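Local coordinates for protein nourseothricin acetyltransferase (Streptomyces noursei, PDB 5C82) that probably transfers an acetyl group to the antibiotic nourseothricin as a GNAT-family acetyltransferase, thereby conferring resistance, at residues A[143-148]-A[180-185]. The protein carries 1 engineered substitution. Sequence-based numbering, arbitrary orientation.
Sequences WLEVTN and EQALYM
N148, just past the end of its strand, reaches across to Q181 and E180, which lead into strand 182-188. N148 CB lies 4.0 Å from L183 CD1, and N148 CG touches Q181 OE1 at 3.2 Å without a hydrogen bond; Q181 NE2 bonds to G179 O. N148 OD1 accepts a 2.8 Å bond from Q181 N; the donor stands 56° out of the amide's carbonyl plane, so no lone pair points at it. N148 ND2 finds its partner in F36 O. Next to it, a chi1 of 176° turns T147 OG1 away from T147 N to donate to the anti side of E180 OE1 at 2.7 Å. Reciprocal N-H...O bonds between backbone N and O join L144 to M185 (both 2.9 Å) and V146 to L183 (both 2.8 Å), fixing an antiparallel register. In the chain's sheet, strand 182-188 is inserted between 141-147 and 163-168, the strand order of the C-terminal half of a GNAT fold. The V146 and L183 side chains lie on the face packed by I154 of helix 151-158. E145 and Y184 share the other face. W143 CZ2 lies over one face of the Y184 ring, offset toward its rim, 3.2 Å from Y184 CD1, with ring planes at 43°, an oblique aromatic pair. E145 CG approaches that ring at its edge, while E145 OE2 bonds to Y172 OH.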
loop_
_atom_site.group_PDB
_atom_site.type_symbol
_atom_site.label_atom_id
_atom_site.label_comp_id
_atom_site.label_asym_id
_atom_site.label_seq_id
_atom_site.Cartn_x
_atom_site.Cartn_y
_atom_site.Cartn_z
ATOM N N TRP A 143 -11.331 2.003 -0.176
ATOM C CA TRP A 143 -10.245 1.126 0.227
ATOM C C TRP A 143 -9.879 1.359 1.672
ATOM O O TRP A 143 -9.922 2.493 2.134
ATOM C CB TRP A 143 -9.029 1.397 -0.687
ATOM C CG TRP A 143 -7.804 0.566 -0.430
ATOM C CD1 TRP A 143 -7.463 -0.601 -1.047
ATOM C CD2 TRP A 143 -6.734 0.864 0.487
ATOM N NE1 TRP A 143 -6.236 -1.040 -0.591
ATOM C CE2 TRP A 143 -5.775 -0.170 0.364
ATOM C CE3 TRP A 143 -6.509 1.883 1.437
ATOM C CZ2 TRP A 143 -4.578 -0.174 1.098
ATOM C CZ3 TRP A 143 -5.328 1.871 2.172
ATOM C CH2 TRP A 143 -4.363 0.873 1.975
ATOM N N LEU A 144 -9.455 0.299 2.372
ATOM C CA LEU A 144 -8.984 0.483 3.746
ATOM C C LEU A 144 -7.910 -0.528 4.108
ATOM O O LEU A 144 -7.773 -1.581 3.482
ATOM C CB LEU A 144 -10.142 0.495 4.785
ATOM C CG LEU A 144 -10.968 -0.799 4.940
ATOM C CD1 LEU A 144 -10.284 -1.791 5.936
ATOM C CD2 LEU A 144 -12.381 -0.476 5.392
ATOM N N GLU A 145 -7.187 -0.202 5.159
ATOM C CA GLU A 145 -6.163 -1.017 5.765
ATOM C C GLU A 145 -6.680 -1.347 7.151
ATOM O O GLU A 145 -7.312 -0.500 7.784
ATOM C CB GLU A 145 -4.879 -0.209 5.851
ATOM C CG GLU A 145 -3.685 -0.989 6.359
ATOM C CD GLU A 145 -3.395 -0.656 7.801
ATOM O OE1 GLU A 145 -2.754 0.390 8.064
ATOM O OE2 GLU A 145 -3.853 -1.425 8.674
ATOM N N VAL A 146 -6.431 -2.594 7.615
ATOM C CA VAL A 146 -6.811 -3.071 8.940
ATOM C C VAL A 146 -5.795 -4.118 9.430
ATOM O O VAL A 146 -5.400 -5.008 8.665
ATOM C CB VAL A 146 -8.292 -3.544 9.025
ATOM C CG1 VAL A 146 -8.606 -4.691 8.057
ATOM C CG2 VAL A 146 -8.685 -3.900 10.460
ATOM N N THR A 147 -5.337 -3.988 10.690
ATOM C CA THR A 147 -4.422 -4.975 11.253
ATOM C C THR A 147 -5.128 -6.329 11.335
ATOM O O THR A 147 -6.321 -6.395 11.645
ATOM C CB THR A 147 -3.813 -4.533 12.591
ATOM O OG1 THR A 147 -3.030 -5.623 13.068
ATOM C CG2 THR A 147 -4.878 -4.175 13.661
ATOM N N ASN A 148 -4.382 -7.400 11.023
ATOM C CA ASN A 148 -4.849 -8.782 11.042
ATOM C C ASN A 148 -5.390 -9.211 12.437
ATOM O O ASN A 148 -6.212 -10.131 12.533
ATOM C CB ASN A 148 -3.709 -9.713 10.577
ATOM C CG ASN A 148 -2.642 -9.848 11.628
ATOM O OD1 ASN A 148 -1.977 -8.883 11.984
ATOM N ND2 ASN A 148 -2.581 -11.000 12.271
ATOM N N GLU A 180 2.301 -8.035 13.463
ATOM C CA GLU A 180 0.999 -7.899 12.814
ATOM C C GLU A 180 1.201 -7.648 11.314
ATOM O O GLU A 180 2.284 -7.238 10.890
ATOM C CB GLU A 180 0.185 -6.758 13.440
ATOM C CG GLU A 180 -0.134 -6.964 14.915
ATOM C CD GLU A 180 -0.570 -5.710 15.648
ATOM O OE1 GLU A 180 -1.336 -4.901 15.074
ATOM O OE2 GLU A 180 -0.157 -5.550 16.819
ATOM N N GLN A 181 0.170 -7.915 10.498
ATOM C CA GLN A 181 0.272 -7.688 9.046
ATOM C C GLN A 181 -0.835 -6.724 8.664
ATOM O O GLN A 181 -1.913 -6.731 9.293
ATOM C CB GLN A 181 0.141 -9.005 8.246
ATOM C CG GLN A 181 1.245 -10.076 8.554
ATOM C CD GLN A 181 1.084 -10.726 9.908
ATOM O OE1 GLN A 181 -0.019 -11.166 10.293
ATOM N NE2 GLN A 181 2.146 -10.699 10.706
ATOM N N ALA A 182 -0.580 -5.883 7.662
ATOM C CA ALA A 182 -1.637 -4.972 7.218
ATOM C C ALA A 182 -2.556 -5.725 6.238
ATOM O O ALA A 182 -2.070 -6.383 5.341
ATOM C CB ALA A 182 -1.027 -3.746 6.554
ATOM N N LEU A 183 -3.855 -5.703 6.454
ATOM C CA LEU A 183 -4.785 -6.349 5.532
ATOM C C LEU A 183 -5.512 -5.259 4.774
ATOM O O LEU A 183 -5.915 -4.236 5.365
ATOM C CB LEU A 183 -5.783 -7.289 6.229
ATOM C CG LEU A 183 -5.236 -8.417 7.121
ATOM C CD1 LEU A 183 -6.386 -9.233 7.681
ATOM C CD2 LEU A 183 -4.184 -9.331 6.385
ATOM N N TYR A 184 -5.657 -5.467 3.462
ATOM C CA TYR A 184 -6.293 -4.503 2.577
ATOM C C TYR A 184 -7.666 -4.964 2.129
ATOM O O TYR A 184 -7.838 -6.128 1.780
ATOM C CB TYR A 184 -5.366 -4.170 1.396
ATOM C CG TYR A 184 -4.023 -3.587 1.815
ATOM C CD1 TYR A 184 -3.918 -2.757 2.926
ATOM C CD2 TYR A 184 -2.886 -3.766 1.028
ATOM C CE1 TYR A 184 -2.706 -2.174 3.279
ATOM C CE2 TYR A 184 -1.664 -3.195 1.384
ATOM C CZ TYR A 184 -1.579 -2.411 2.518
ATOM O OH TYR A 184 -0.399 -1.809 2.876
HETATM N N MSE A 185 -8.676 -4.071 2.247
HETATM C CA MSE A 185 -10.047 -4.408 1.848
HETATM C C MSE A 185 -10.625 -3.320 0.977
HETATM O O MSE A 185 -10.349 -2.134 1.179
HETATM C CB MSE A 185 -10.956 -4.696 3.066
HETATM C CG MSE A 185 -10.391 -5.765 4.030
HETATM SE SE MSE A 185 -11.570 -6.130 5.506
HETATM C CE MSE A 185 -12.978 -7.237 4.529
#